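Local coordinates for heterodimeric restriction endonuclease R.BspD6I small subunit (Bacillus sp., PDB 2P14), which serves as the catalytic subunit of a type IIS restriction endonuclease, acting in complex with a monomeric site-specific nickase, and probably cuts DNA, at residues 66-71 against 153-158; 111-116 against 132-137; 117-122 against 173-178; 162-167 against 179-184. One frame throughout, in Å; residues are numbered along the deposited sequence.

In the fold
Contacts 2, 3 and 4 form one cluster, whereas contact 1 lies apart at the opposite end of helix 154-165, its centre about 17 Å from that of contact 4. Contacts 2 and 3 share helix 115-121; their centres are about 11 Å apart and Pro132 CD packs on Trp177 CZ2 at 3.5 Å. Contacts 3 and 4 share helix 174-184, centres about 10 Å apart, tied by Trp177 NE1 to Leu164 O at 2.8 Å. Contacts 2 and 4 meet through Gln137 and Glu182. Contacts 1 and 2 both reach the mixed five-strand sheet, which is consistent with a PD-(D/E)XK nuclease core.

Contact 1. Residues 66-71 against 153-158; sequences EHFSIL and NPNKLK
Phe68 takes the crowded position between its backbone N and carbonyl carbon (chi1 73°), which swings the ring toward the first turn of helix 154-165, while Lys158 sends CG opposite its own backbone N (chi1 -171°) and kinks at chi3 (95°). The two chains run alongside one another in opposite senses, with the lysine methylenes laid over one face of the ring. Lys158 CB makes the CH-pi contact, 3.7 Å from the Phe68 ring centroid, and Lys158 CD follows over the root of the ring, 3.6 Å from Phe68 CG. The far rim points into the helix start: Phe68 CZ lies 3.2 Å from Pro154 O, near the ring plane, and Phe68 CE2 is 4.0 Å from Pro154 CB. That same Pro154 O accepts the helical bond from Lys158 N at 2.9 Å. Asn153 N-caps the helix, its OD1 receiving Asn155 N from above the carbonyl plane at 3.0 Å. Deeper, within strand 69-75, Ile70 CD1 touches Leu157 CD2 at 3.7 Å. With an alanine in place of Phe68, the lysine methylenes would probably lose the face they lie on and a gap would open beside Pro154. Beyond the ring, Lys158 NZ forms a salt bridge with Glu103, and Tyr105 of strand 104-110 also touches Phe68. The lysine is thus used twice, its aliphatic part covering an aromatic face and its ammonium group pairing with a carboxylate; across these two segments the helix start is held by apolar and CH-pi packing, with the charge settled on a third element.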
loop_
_atom_site.group_PDB
_atom_site.type_symbol
_atom_site.label_atom_id
_atom_site.label_comp_id
_atom_site.label_asym_id
_atom_site.label_seq_id
_atom_site.Cartn_x
_atom_site.Cartn_y
_atom_site.Cartn_z
ATOM N N GLU A 66 -9.186 11.737 -8.447
ATOM C CA GLU A 66 -9.222 13.054 -9.042
ATOM C C GLU A 66 -8.041 13.958 -8.665
ATOM O O GLU A 66 -7.429 14.570 -9.545
ATOM C CB GLU A 66 -10.535 13.707 -8.624
ATOM C CG GLU A 66 -10.834 14.990 -9.316
ATOM C CD GLU A 66 -12.293 15.206 -9.305
ATOM O OE1 GLU A 66 -12.975 14.494 -10.102
ATOM O OE2 GLU A 66 -12.738 16.045 -8.473
ATOM N N HIS A 67 -7.726 14.028 -7.384
ATOM C CA HIS A 67 -6.734 15.028 -6.983
ATOM C C HIS A 67 -5.389 14.444 -6.581
ATOM O O HIS A 67 -4.461 15.178 -6.251
ATOM C CB HIS A 67 -7.302 15.914 -5.890
ATOM C CG HIS A 67 -8.486 16.706 -6.341
ATOM N ND1 HIS A 67 -8.382 17.719 -7.266
ATOM C CD2 HIS A 67 -9.801 16.599 -6.039
ATOM C CE1 HIS A 67 -9.583 18.220 -7.503
ATOM N NE2 HIS A 67 -10.458 17.568 -6.759
ATOM N N PHE A 68 -5.277 13.113 -6.618
ATOM C CA PHE A 68 -4.036 12.484 -6.160
ATOM C C PHE A 68 -4.064 11.034 -6.556
ATOM O O PHE A 68 -5.133 10.509 -6.911
ATOM C CB PHE A 68 -3.874 12.586 -4.631
ATOM C CG PHE A 68 -4.794 11.674 -3.852
ATOM C CD1 PHE A 68 -4.306 10.528 -3.211
ATOM C CD2 PHE A 68 -6.164 11.946 -3.761
ATOM C CE1 PHE A 68 -5.167 9.672 -2.484
ATOM C CE2 PHE A 68 -7.030 11.088 -3.049
ATOM C CZ PHE A 68 -6.544 9.958 -2.414
ATOM N N SER A 69 -2.887 10.407 -6.485
ATOM C CA SER A 69 -2.743 8.989 -6.796
ATOM C C SER A 69 -2.128 8.239 -5.612
ATOM O O SER A 69 -1.418 8.838 -4.792
ATOM C CB SER A 69 -1.866 8.836 -8.042
ATOM O OG SER A 69 -2.522 9.486 -9.120
ATOM N N ILE A 70 -2.363 6.929 -5.580
ATOM C CA ILE A 70 -1.684 6.057 -4.628
ATOM C C ILE A 70 -1.046 4.928 -5.398
ATOM O O ILE A 70 -1.716 4.275 -6.200
ATOM C CB ILE A 70 -2.613 5.428 -3.574
ATOM C CG1 ILE A 70 -3.520 6.470 -2.905
ATOM C CG2 ILE A 70 -1.794 4.711 -2.505
ATOM C CD1 ILE A 70 -4.583 5.821 -2.011
ATOM N N LEU A 71 0.259 4.786 -5.198
ATOM C CA LEU A 71 0.973 3.615 -5.733
ATOM C C LEU A 71 0.934 2.621 -4.592
ATOM O O LEU A 71 1.341 2.931 -3.479
ATOM C CB LEU A 71 2.411 3.953 -6.069
ATOM C CG LEU A 71 2.690 4.721 -7.356
ATOM C CD1 LEU A 71 2.147 6.150 -7.199
ATOM C CD2 LEU A 71 4.150 4.764 -7.651
ATOM N N ASN A 153 -14.990 8.460 0.215
ATOM C CA ASN A 153 -14.449 9.694 -0.296
ATOM C C ASN A 153 -12.915 9.594 -0.394
ATOM O O ASN A 153 -12.241 9.624 0.631
ATOM C CB ASN A 153 -14.842 10.841 0.638
ATOM C CG ASN A 153 -14.342 12.192 0.163
ATOM O OD1 ASN A 153 -13.681 12.320 -0.849
ATOM N ND2 ASN A 153 -14.710 13.245 0.908
ATOM N N PRO A 154 -12.364 9.488 -1.616
ATOM C CA PRO A 154 -10.900 9.390 -1.755
ATOM C C PRO A 154 -10.165 10.533 -1.032
ATOM O O PRO A 154 -9.059 10.326 -0.528
ATOM C CB PRO A 154 -10.684 9.501 -3.266
ATOM C CG PRO A 154 -11.981 8.967 -3.868
ATOM C CD PRO A 154 -13.040 9.510 -2.925
ATOM N N ASN A 155 -10.771 11.721 -0.946
ATOM C CA ASN A 155 -10.105 12.822 -0.270
ATOM C C ASN A 155 -9.930 12.613 1.232
ATOM O O ASN A 155 -8.970 13.126 1.815
ATOM C CB ASN A 155 -10.828 14.138 -0.556
ATOM C CG ASN A 155 -11.006 14.373 -2.034
ATOM O OD1 ASN A 155 -12.141 14.507 -2.546
ATOM N ND2 ASN A 155 -9.890 14.416 -2.749
ATOM N N LYS A 156 -10.857 11.863 1.842
ATOM C CA LYS A 156 -10.705 11.470 3.230
ATOM C C LYS A 156 -9.530 10.495 3.375
ATOM O O LYS A 156 -8.751 10.594 4.346
ATOM C CB LYS A 156 -12.011 10.882 3.778
ATOM C CG LYS A 156 -11.936 10.454 5.241
ATOM C CD LYS A 156 -13.244 9.855 5.750
ATOM C CE LYS A 156 -13.069 9.431 7.208
ATOM N NZ LYS A 156 -14.375 9.096 7.889
ATOM N N LEU A 157 -9.398 9.561 2.441
ATOM C CA LEU A 157 -8.254 8.669 2.446
ATOM C C LEU A 157 -6.953 9.467 2.296
ATOM O O LEU A 157 -5.964 9.183 2.986
ATOM C CB LEU A 157 -8.379 7.595 1.352
ATOM C CG LEU A 157 -7.201 6.608 1.238
ATOM C CD1 LEU A 157 -6.910 5.944 2.586
ATOM C CD2 LEU A 157 -7.512 5.570 0.153
ATOM N N LYS A 158 -6.931 10.468 1.403
ATOM C CA LYS A 158 -5.725 11.305 1.292
ATOM C C LYS A 158 -5.375 11.973 2.643
ATOM O O LYS A 158 -4.201 11.975 3.059
ATOM C CB LYS A 158 -5.889 12.362 0.183
ATOM C CG LYS A 158 -4.548 13.085 -0.086
ATOM C CD LYS A 158 -4.597 14.092 -1.214
ATOM C CE LYS A 158 -4.863 15.469 -0.602
ATOM N NZ LYS A 158 -4.874 16.532 -1.643
#

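Contact 2. Residues 111-116 against 132-137; sequences KSIDLS and PLTVDQ
Ile113 makes the apolar part of the contact, crossing Pro132 at about a right angle. Ile113 CG2 lies 3.8 Å from Pro132 CB. At the end of the other branch, Ile113 CD1 comes to 3.7 Å from the backbone oxygen Leu133 O. CG1 stands beside the backbone N, opposite the carbonyl carbon (chi1 -54°), a setting that spreads the two branches over the end of strand 130-134. Along the same row the methyl of Thr134 adds to the packing, Thr134 CG2 being 4.0 Å from Ile113 CG1 and equally near the backbone of Ser112. Lys111 O meets Thr134 CB at 3.7 Å, while the Lys111 ammonium group forms a salt bridge with Glu12.

Polar links are of two kinds. A single water bridges the segments, donating to Lys111 O at 3.0 Å and accepting from Asp136 N at 3.2 Å, so the bridge reaches a first-turn amide of helix 135-146. Within 132-137, Thr134 and Gln137 hold each other: Gln137 N gives to Thr134 OG1 at 3.1 Å, and Thr134 N gives to Gln137 OE1 at 2.9 Å, the donor standing well above the amide plane. With OG1 committed to the cap, the methyl is left to face Ile113.

The reciprocal pair is a capping box at the passage from strand to helix, and the contact packs the connection between the first strand and the helix of a beta-alpha-beta unit (strand 104-110, helix 115-121, strand 130-134) against the end of its last strand.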
loop_
_atom_site.group_PDB
_atom_site.type_symbol
_atom_site.label_atom_id
_atom_site.label_comp_id
_atom_site.label_asym_id
_atom_site.label_seq_id
_atom_site.Cartn_x
_atom_site.Cartn_y
_atom_site.Cartn_z
ATOM N N LYS A 111 3.231 -7.802 5.972
ATOM C CA LYS A 111 2.748 -8.510 7.187
ATOM C C LYS A 111 3.230 -7.814 8.449
ATOM O O LYS A 111 2.523 -7.712 9.459
ATOM C CB LYS A 111 3.246 -9.959 7.203
ATOM C CG LYS A 111 2.609 -10.808 6.116
ATOM C CD LYS A 111 2.781 -12.288 6.426
ATOM C CE LYS A 111 4.237 -12.705 6.472
ATOM N NZ LYS A 111 4.349 -14.169 6.752
ATOM N N SER A 112 4.462 -7.324 8.359
ATOM C CA SER A 112 5.064 -6.568 9.442
ATOM C C SER A 112 6.049 -5.623 8.795
ATOM O O SER A 112 6.613 -5.930 7.747
ATOM C CB SER A 112 5.761 -7.501 10.426
ATOM O OG SER A 112 6.697 -8.306 9.746
ATOM N N ILE A 113 6.229 -4.451 9.415
ATOM C CA ILE A 113 7.081 -3.413 8.815
ATOM C C ILE A 113 8.439 -3.427 9.501
ATOM O O ILE A 113 8.521 -3.253 10.734
ATOM C CB ILE A 113 6.436 -1.995 8.928
ATOM C CG1 ILE A 113 5.023 -2.007 8.334
ATOM C CG2 ILE A 113 7.353 -0.939 8.253
ATOM C CD1 ILE A 113 4.979 -2.477 6.866
ATOM N N ASP A 114 9.490 -3.650 8.719
ATOM C CA ASP A 114 10.842 -3.722 9.275
ATOM C C ASP A 114 11.359 -2.303 9.544
ATOM O O ASP A 114 11.145 -1.391 8.746
ATOM C CB ASP A 114 11.737 -4.473 8.298
ATOM C CG ASP A 114 13.189 -4.424 8.683
ATOM O OD1 ASP A 114 13.549 -5.151 9.621
ATOM O OD2 ASP A 114 13.941 -3.655 8.043
ATOM N N LEU A 115 12.053 -2.126 10.669
ATOM C CA LEU A 115 12.536 -0.801 11.044
ATOM C C LEU A 115 13.566 -0.239 10.043
ATOM O O LEU A 115 13.528 0.936 9.729
ATOM C CB LEU A 115 13.098 -0.858 12.454
ATOM C CG LEU A 115 13.045 0.390 13.307
ATOM C CD1 LEU A 115 11.620 0.922 13.506
ATOM C CD2 LEU A 115 13.683 -0.003 14.642
ATOM N N SER A 116 14.473 -1.072 9.512
ATOM C CA SER A 116 15.425 -0.582 8.518
ATOM C C SER A 116 14.723 -0.137 7.238
ATOM O O SER A 116 15.098 0.850 6.641
ATOM C CB SER A 116 16.493 -1.624 8.198
ATOM O OG SER A 116 17.190 -1.974 9.370
ATOM N N PRO A 132 3.824 3.066 5.304
ATOM C CA PRO A 132 3.829 1.610 5.482
ATOM C C PRO A 132 2.709 1.177 6.409
ATOM O O PRO A 132 2.574 1.748 7.508
ATOM C CB PRO A 132 5.193 1.338 6.162
ATOM C CG PRO A 132 5.366 2.589 7.048
ATOM C CD PRO A 132 4.703 3.740 6.290
ATOM N N LEU A 133 1.932 0.171 5.996
ATOM C CA LEU A 133 0.887 -0.399 6.834
ATOM C C LEU A 133 1.072 -1.901 6.921
ATOM O O LEU A 133 1.420 -2.557 5.915
ATOM C CB LEU A 133 -0.505 -0.109 6.269
ATOM C CG LEU A 133 -0.981 1.349 6.187
ATOM C CD1 LEU A 133 -2.439 1.419 5.693
ATOM C CD2 LEU A 133 -0.839 2.084 7.523
ATOM N N THR A 134 0.789 -2.468 8.095
ATOM C CA THR A 134 0.638 -3.918 8.160
ATOM C C THR A 134 -0.732 -4.292 7.626
ATOM O O THR A 134 -1.654 -3.458 7.554
ATOM C CB THR A 134 0.756 -4.466 9.578
ATOM O OG1 THR A 134 -0.360 -3.982 10.335
ATOM C CG2 THR A 134 2.086 -4.059 10.193
ATOM N N VAL A 135 -0.901 -5.568 7.302
ATOM C CA VAL A 135 -2.215 -6.036 6.878
ATOM C C VAL A 135 -3.311 -5.759 7.937
ATOM O O VAL A 135 -4.416 -5.329 7.598
ATOM C CB VAL A 135 -2.155 -7.529 6.496
ATOM C CG1 VAL A 135 -3.558 -8.054 6.154
ATOM C CG2 VAL A 135 -1.226 -7.699 5.310
ATOM N N ASP A 136 -2.975 -5.962 9.212
ATOM C CA ASP A 136 -3.948 -5.737 10.277
ATOM C C ASP A 136 -4.345 -4.262 10.368
ATOM O O ASP A 136 -5.512 -3.937 10.546
ATOM C CB ASP A 136 -3.395 -6.243 11.615
ATOM C CG ASP A 136 -3.283 -7.778 11.672
ATOM O OD1 ASP A 136 -4.097 -8.479 11.013
ATOM O OD2 ASP A 136 -2.385 -8.291 12.398
ATOM N N GLN A 137 -3.378 -3.378 10.167
ATOM C CA GLN A 137 -3.659 -1.942 10.145
ATOM C C GLN A 137 -4.519 -1.555 8.944
ATOM O O GLN A 137 -5.444 -0.755 9.064
ATOM C CB GLN A 137 -2.346 -1.146 10.111
ATOM C CG GLN A 137 -1.568 -1.249 11.425
ATOM C CD GLN A 137 -0.132 -0.837 11.292
ATOM O OE1 GLN A 137 0.375 -0.562 10.194
ATOM N NE2 GLN A 137 0.561 -0.793 12.435
HETATM O O HOH W 1 -0.432 -7.775 9.871
#

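Contact 3. Residues 117-122 against 173-178; sequences FARHIG and QAEEWL
Ala118 and Ala174 meet in a nearly perpendicular crossing of helices 115-121 and 174-184, the axes of the short segments passing 9.8 Å apart at 96°. Small side chains touch there: Ala118 CB is 4.1 Å from Ala174 CB, and Leu178 CD1 comes up to Ala118 CB. Trp177 reaches over with its six-membered ring; its CZ3 meets Ala118 O at 3.5 Å, edge on and in the ring plane, while Ile121 CD1 lies 3.9 Å from Trp177 CH2. Helix 115-121 is the connecting helix of the beta-alpha-beta unit whose last strand supplies Pro132 beneath the indole, the indole N-H being taken by Leu164 O.

Arg119 runs extended from CG to NE toward Glu175, its CG resting on Ala174 CB at 3.6 Å. At its tip NH2 makes a salt bridge to Glu175 OE2 at 3.0 Å, reaching that oxygen from above the carboxylate plane, with the two flat groups 60° apart. Water joins Arg119 NE to Glu175 OE1, so both carboxylate oxygens are engaged. A leucine in place of Arg119 would probably leave Glu175 without its cationic mate and the water without its NE donor.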
loop_
_atom_site.group_PDB
_atom_site.type_symbol
_atom_site.label_atom_id
_atom_site.label_comp_id
_atom_site.label_asym_id
_atom_site.label_seq_id
_atom_site.Cartn_x
_atom_site.Cartn_y
_atom_site.Cartn_z
ATOM N N PHE A 117 13.696 -0.879 6.829
ATOM C CA PHE A 117 12.858 -0.461 5.704
ATOM C C PHE A 117 12.173 0.891 6.004
ATOM O O PHE A 117 12.162 1.772 5.167
ATOM C CB PHE A 117 11.806 -1.529 5.417
ATOM C CG PHE A 117 10.842 -1.169 4.301
ATOM C CD1 PHE A 117 11.218 -1.248 2.957
ATOM C CD2 PHE A 117 9.555 -0.722 4.618
ATOM C CE1 PHE A 117 10.315 -0.919 1.950
ATOM C CE2 PHE A 117 8.659 -0.384 3.626
ATOM C CZ PHE A 117 9.033 -0.496 2.287
ATOM N N ALA A 118 11.601 1.023 7.202
ATOM C CA ALA A 118 10.935 2.287 7.586
ATOM C C ALA A 118 11.903 3.465 7.586
ATOM O O ALA A 118 11.545 4.564 7.163
ATOM C CB ALA A 118 10.286 2.152 8.947
ATOM N N ARG A 119 13.128 3.219 8.052
ATOM C CA ARG A 119 14.168 4.249 7.981
ATOM C C ARG A 119 14.470 4.671 6.545
ATOM O O ARG A 119 14.630 5.873 6.255
ATOM C CB ARG A 119 15.438 3.806 8.735
ATOM C CG ARG A 119 15.224 3.764 10.257
ATOM C CD ARG A 119 16.522 3.333 10.916
ATOM N NE ARG A 119 16.320 2.950 12.300
ATOM C CZ ARG A 119 16.477 1.715 12.749
ATOM N NH1 ARG A 119 16.856 0.741 11.914
ATOM N NH2 ARG A 119 16.280 1.454 14.035
ATOM N N HIS A 120 14.529 3.684 5.647
ATOM C CA HIS A 120 14.746 3.945 4.231
ATOM C C HIS A 120 13.649 4.777 3.593
ATOM O O HIS A 120 13.920 5.775 2.919
ATOM C CB HIS A 120 14.863 2.607 3.470
ATOM C CG HIS A 120 15.347 2.760 2.063
ATOM N ND1 HIS A 120 16.673 3.027 1.773
ATOM C CD2 HIS A 120 14.708 2.678 0.875
ATOM C CE1 HIS A 120 16.819 3.110 0.463
ATOM N NE2 HIS A 120 15.645 2.909 -0.104
ATOM N N ILE A 121 12.391 4.340 3.755
ATOM C CA ILE A 121 11.281 5.023 3.056
ATOM C C ILE A 121 10.887 6.328 3.729
ATOM O O ILE A 121 10.107 7.095 3.170
ATOM C CB ILE A 121 10.022 4.134 2.907
ATOM C CG1 ILE A 121 9.510 3.737 4.313
ATOM C CG2 ILE A 121 10.364 2.935 2.007
ATOM C CD1 ILE A 121 8.046 3.277 4.369
ATOM N N GLY A 122 11.410 6.550 4.933
ATOM C CA GLY A 122 11.174 7.815 5.620
ATOM C C GLY A 122 12.195 8.895 5.310
ATOM O O GLY A 122 12.157 9.980 5.906
ATOM N N GLN A 173 13.494 8.797 13.103
ATOM C CA GLN A 173 12.420 8.724 14.096
ATOM C C GLN A 173 11.457 7.587 13.721
ATOM O O GLN A 173 10.248 7.637 13.981
ATOM C CB GLN A 173 11.696 10.065 14.191
ATOM C CG GLN A 173 12.627 11.203 14.693
ATOM C CD GLN A 173 11.979 12.585 14.642
ATOM O OE1 GLN A 173 12.059 13.300 13.629
ATOM N NE2 GLN A 173 11.352 12.976 15.750
ATOM N N ALA A 174 12.021 6.539 13.132
ATOM C CA ALA A 174 11.202 5.447 12.620
ATOM C C ALA A 174 10.433 4.723 13.691
ATOM O O ALA A 174 9.284 4.346 13.470
ATOM C CB ALA A 174 12.054 4.468 11.799
ATOM N N GLU A 175 11.038 4.530 14.861
ATOM C CA GLU A 175 10.352 3.865 15.977
ATOM C C GLU A 175 9.110 4.640 16.368
ATOM O O GLU A 175 8.030 4.067 16.482
ATOM C CB GLU A 175 11.288 3.729 17.187
ATOM C CG GLU A 175 12.440 2.743 16.933
ATOM C CD GLU A 175 13.678 3.401 16.309
ATOM O OE1 GLU A 175 13.604 4.578 15.875
ATOM O OE2 GLU A 175 14.738 2.718 16.261
ATOM N N GLU A 176 9.249 5.942 16.553
ATOM C CA GLU A 176 8.116 6.785 16.911
ATOM C C GLU A 176 7.039 6.777 15.814
ATOM O O GLU A 176 5.840 6.778 16.096
ATOM C CB GLU A 176 8.600 8.213 17.186
ATOM C CG GLU A 176 7.457 9.208 17.420
ATOM C CD GLU A 176 7.896 10.600 17.867
ATOM O OE1 GLU A 176 9.118 10.872 17.975
ATOM O OE2 GLU A 176 6.984 11.425 18.135
ATOM N N TRP A 177 7.485 6.782 14.561
ATOM C CA TRP A 177 6.565 6.820 13.456
ATOM C C TRP A 177 5.727 5.559 13.431
ATOM O O TRP A 177 4.484 5.618 13.294
ATOM C CB TRP A 177 7.373 6.908 12.145
ATOM C CG TRP A 177 6.568 7.012 10.864
ATOM C CD1 TRP A 177 5.287 7.514 10.713
ATOM C CD2 TRP A 177 7.016 6.655 9.559
ATOM N NE1 TRP A 177 4.932 7.505 9.387
ATOM C CE2 TRP A 177 5.976 6.977 8.658
ATOM C CE3 TRP A 177 8.214 6.089 9.056
ATOM C CZ2 TRP A 177 6.088 6.764 7.274
ATOM C CZ3 TRP A 177 8.323 5.880 7.687
ATOM C CH2 TRP A 177 7.273 6.207 6.817
ATOM N N LEU A 178 6.390 4.401 13.487
ATOM C CA LEU A 178 5.633 3.163 13.414
ATOM C C LEU A 178 4.693 3.003 14.629
ATOM O O LEU A 178 3.576 2.468 14.510
ATOM C CB LEU A 178 6.546 1.952 13.266
ATOM C CG LEU A 178 7.398 1.837 11.996
ATOM C CD1 LEU A 178 8.167 0.481 11.997
ATOM C CD2 LEU A 178 6.561 2.039 10.690
HETATM O O HOH W 2 15.266 5.272 13.660
#

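Contact 4. Residues 162-167 against 179-184; sequences IKLLRS and TFIEYN
The end of helix 154-165 comes close to the last turns of helix 174-184, with Leu164 CA and Ile181 CA 5.9 Å apart; just past the helix, Arg166 adopts a left-handed backbone conformation (phi 45°) that carries its side chain toward Phe180. Arg166 then folds at chi2 and chi3 (-61° and -58°), curling over one face of the Phe180 ring. Its CD makes a CH-pi contact 3.8 Å from the Phe180 ring centroid, and its CG also lies on this face. The guanidinium follows in a cation-pi contact, Arg166 CZ lying 4.6 Å from the same centroid. The two planes are nearly perpendicular, however, so the group presents an edge and not its flat side: NH1 points down at Phe180 CD1 from 3.2 Å. The guanidinium is further fixed by a salt bridge from NH2 to Asp168, while a pairing with Glu176 is long and weak.

Leu164 CA lies at the edge of the ring, near its plane; Lys163 O approaches Phe180 CE2 obliquely, at 3.6 Å. The Lys163 side chain crosses that of Phe180 at about a right angle, Lys163 CG 4.1 Å from Phe180 CZ. Leu164, a buried residue, packs beside it: its CD2 lies 4.3 Å from Phe180 CE2, and its carbonyl O is 3.8 Å from Ile181 CG1.

Both apolar residues continue inward to the sheet, Leu164 resting on Ile131 and Ile181 on Pro132 and Leu133. The contact thus packs two successive helices together over edge strand 130-134; at the end of the first, Lys125 NZ bonds the carbonyl oxygens of Leu165 and Arg166.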
loop_
_atom_site.group_PDB
_atom_site.type_symbol
_atom_site.label_atom_id
_atom_site.label_comp_id
_atom_site.label_asym_id
_atom_site.label_seq_id
_atom_site.Cartn_x
_atom_site.Cartn_y
_atom_site.Cartn_z
ATOM N N ILE A 162 -1.904 11.405 4.834
ATOM C CA ILE A 162 -1.015 12.526 5.211
ATOM C C ILE A 162 -0.785 12.515 6.732
ATOM O O ILE A 162 0.349 12.698 7.184
ATOM C CB ILE A 162 -1.574 13.874 4.720
ATOM C CG1 ILE A 162 -1.526 13.893 3.181
ATOM C CG2 ILE A 162 -0.814 15.057 5.369
ATOM C CD1 ILE A 162 -2.258 15.087 2.561
ATOM N N LYS A 163 -1.847 12.277 7.498
ATOM C CA LYS A 163 -1.709 12.145 8.945
ATOM C C LYS A 163 -0.717 11.025 9.302
ATOM O O LYS A 163 0.180 11.229 10.119
ATOM C CB LYS A 163 -3.065 11.862 9.584
ATOM C CG LYS A 163 -3.055 11.760 11.091
ATOM C CD LYS A 163 -4.456 11.376 11.579
ATOM C CE LYS A 163 -4.999 10.125 10.873
ATOM N NZ LYS A 163 -6.352 9.750 11.387
ATOM N N LEU A 164 -0.885 9.851 8.685
ATOM C CA LEU A 164 -0.070 8.683 9.003
ATOM C C LEU A 164 1.381 8.825 8.536
ATOM O O LEU A 164 2.285 8.260 9.155
ATOM C CB LEU A 164 -0.668 7.441 8.358
ATOM C CG LEU A 164 -2.023 7.055 8.911
ATOM C CD1 LEU A 164 -2.573 5.856 8.095
ATOM C CD2 LEU A 164 -1.985 6.722 10.411
ATOM N N LEU A 165 1.569 9.624 7.482
ATOM C CA LEU A 165 2.897 9.923 6.944
ATOM C C LEU A 165 3.840 10.535 7.977
ATOM O O LEU A 165 5.054 10.272 7.939
ATOM C CB LEU A 165 2.783 10.843 5.718
ATOM C CG LEU A 165 4.089 11.266 5.030
ATOM C CD1 LEU A 165 4.861 10.069 4.403
ATOM C CD2 LEU A 165 3.772 12.340 3.968
ATOM N N ARG A 166 3.283 11.336 8.892
ATOM C CA ARG A 166 4.107 12.049 9.862
ATOM C C ARG A 166 5.340 12.720 9.231
ATOM O O ARG A 166 6.495 12.439 9.607
ATOM C CB ARG A 166 4.533 11.112 11.000
ATOM C CG ARG A 166 3.366 10.640 11.917
ATOM C CD ARG A 166 2.658 11.802 12.624
ATOM N NE ARG A 166 3.583 12.597 13.442
ATOM C CZ ARG A 166 3.933 12.324 14.707
ATOM N NH1 ARG A 166 3.472 11.258 15.336
ATOM N NH2 ARG A 166 4.796 13.112 15.342
ATOM N N SER A 167 5.077 13.669 8.346
ATOM C CA SER A 167 6.156 14.391 7.673
ATOM C C SER A 167 7.023 15.225 8.625
ATOM O O SER A 167 8.099 15.692 8.231
ATOM C CB SER A 167 5.601 15.231 6.518
ATOM O OG SER A 167 4.914 16.366 6.999
ATOM N N THR A 179 5.140 3.461 15.796
ATOM C CA THR A 179 4.267 3.492 16.977
ATOM C C THR A 179 3.022 4.340 16.746
ATOM O O THR A 179 1.916 3.934 17.077
ATOM C CB THR A 179 5.032 3.996 18.213
ATOM O OG1 THR A 179 6.150 3.110 18.447
ATOM C CG2 THR A 179 4.108 4.030 19.460
ATOM N N PHE A 180 3.205 5.477 16.095
ATOM C CA PHE A 180 2.069 6.352 15.839
ATOM C C PHE A 180 1.043 5.680 14.939
ATOM O O PHE A 180 -0.170 5.790 15.145
ATOM C CB PHE A 180 2.540 7.665 15.213
ATOM C CG PHE A 180 1.423 8.563 14.825
ATOM C CD1 PHE A 180 0.851 9.412 15.774
ATOM C CD2 PHE A 180 0.922 8.571 13.508
ATOM C CE1 PHE A 180 -0.210 10.228 15.434
ATOM C CE2 PHE A 180 -0.124 9.405 13.162
ATOM C CZ PHE A 180 -0.690 10.240 14.123
ATOM N N ILE A 181 1.526 5.002 13.902
ATOM C CA ILE A 181 0.605 4.342 12.975
ATOM C C ILE A 181 -0.203 3.266 13.674
ATOM O O ILE A 181 -1.448 3.220 13.567
ATOM C CB ILE A 181 1.387 3.789 11.777
ATOM C CG1 ILE A 181 2.002 4.936 10.990
ATOM C CG2 ILE A 181 0.466 2.974 10.861
ATOM C CD1 ILE A 181 2.929 4.487 9.836
ATOM N N GLU A 182 0.503 2.436 14.428
ATOM C CA GLU A 182 -0.138 1.380 15.189
ATOM C C GLU A 182 -1.164 1.973 16.137
ATOM O O GLU A 182 -2.302 1.517 16.147
ATOM C CB GLU A 182 0.902 0.533 15.921
ATOM C CG GLU A 182 0.297 -0.580 16.768
ATOM C CD GLU A 182 -0.413 -1.685 15.978
ATOM O OE1 GLU A 182 -0.233 -1.816 14.745
ATOM O OE2 GLU A 182 -1.175 -2.450 16.609
ATOM N N TYR A 183 -0.774 3.007 16.884
ATOM C CA TYR A 183 -1.652 3.603 17.898
ATOM C C TYR A 183 -2.926 4.139 17.269
ATOM O O TYR A 183 -4.022 3.942 17.800
ATOM C CB TYR A 183 -0.906 4.726 18.598
ATOM C CG TYR A 183 -1.685 5.342 19.756
ATOM C CD1 TYR A 183 -1.658 4.740 21.007
ATOM C CD2 TYR A 183 -2.403 6.519 19.605
ATOM C CE1 TYR A 183 -2.358 5.262 22.066
ATOM C CE2 TYR A 183 -3.115 7.060 20.663
ATOM C CZ TYR A 183 -3.073 6.428 21.892
ATOM O OH TYR A 183 -3.748 6.937 22.975
ATOM N N ASN A 184 -2.765 4.842 16.151
ATOM C CA ASN A 184 -3.917 5.373 15.421
ATOM C C ASN A 184 -4.790 4.285 14.811
ATOM O O ASN A 184 -6.028 4.397 14.822
ATOM C CB ASN A 184 -3.465 6.381 14.380
ATOM C CG ASN A 184 -3.062 7.701 14.993
ATOM O OD1 ASN A 184 -2.426 7.745 16.044
ATOM N ND2 ASN A 184 -3.431 8.796 14.331
#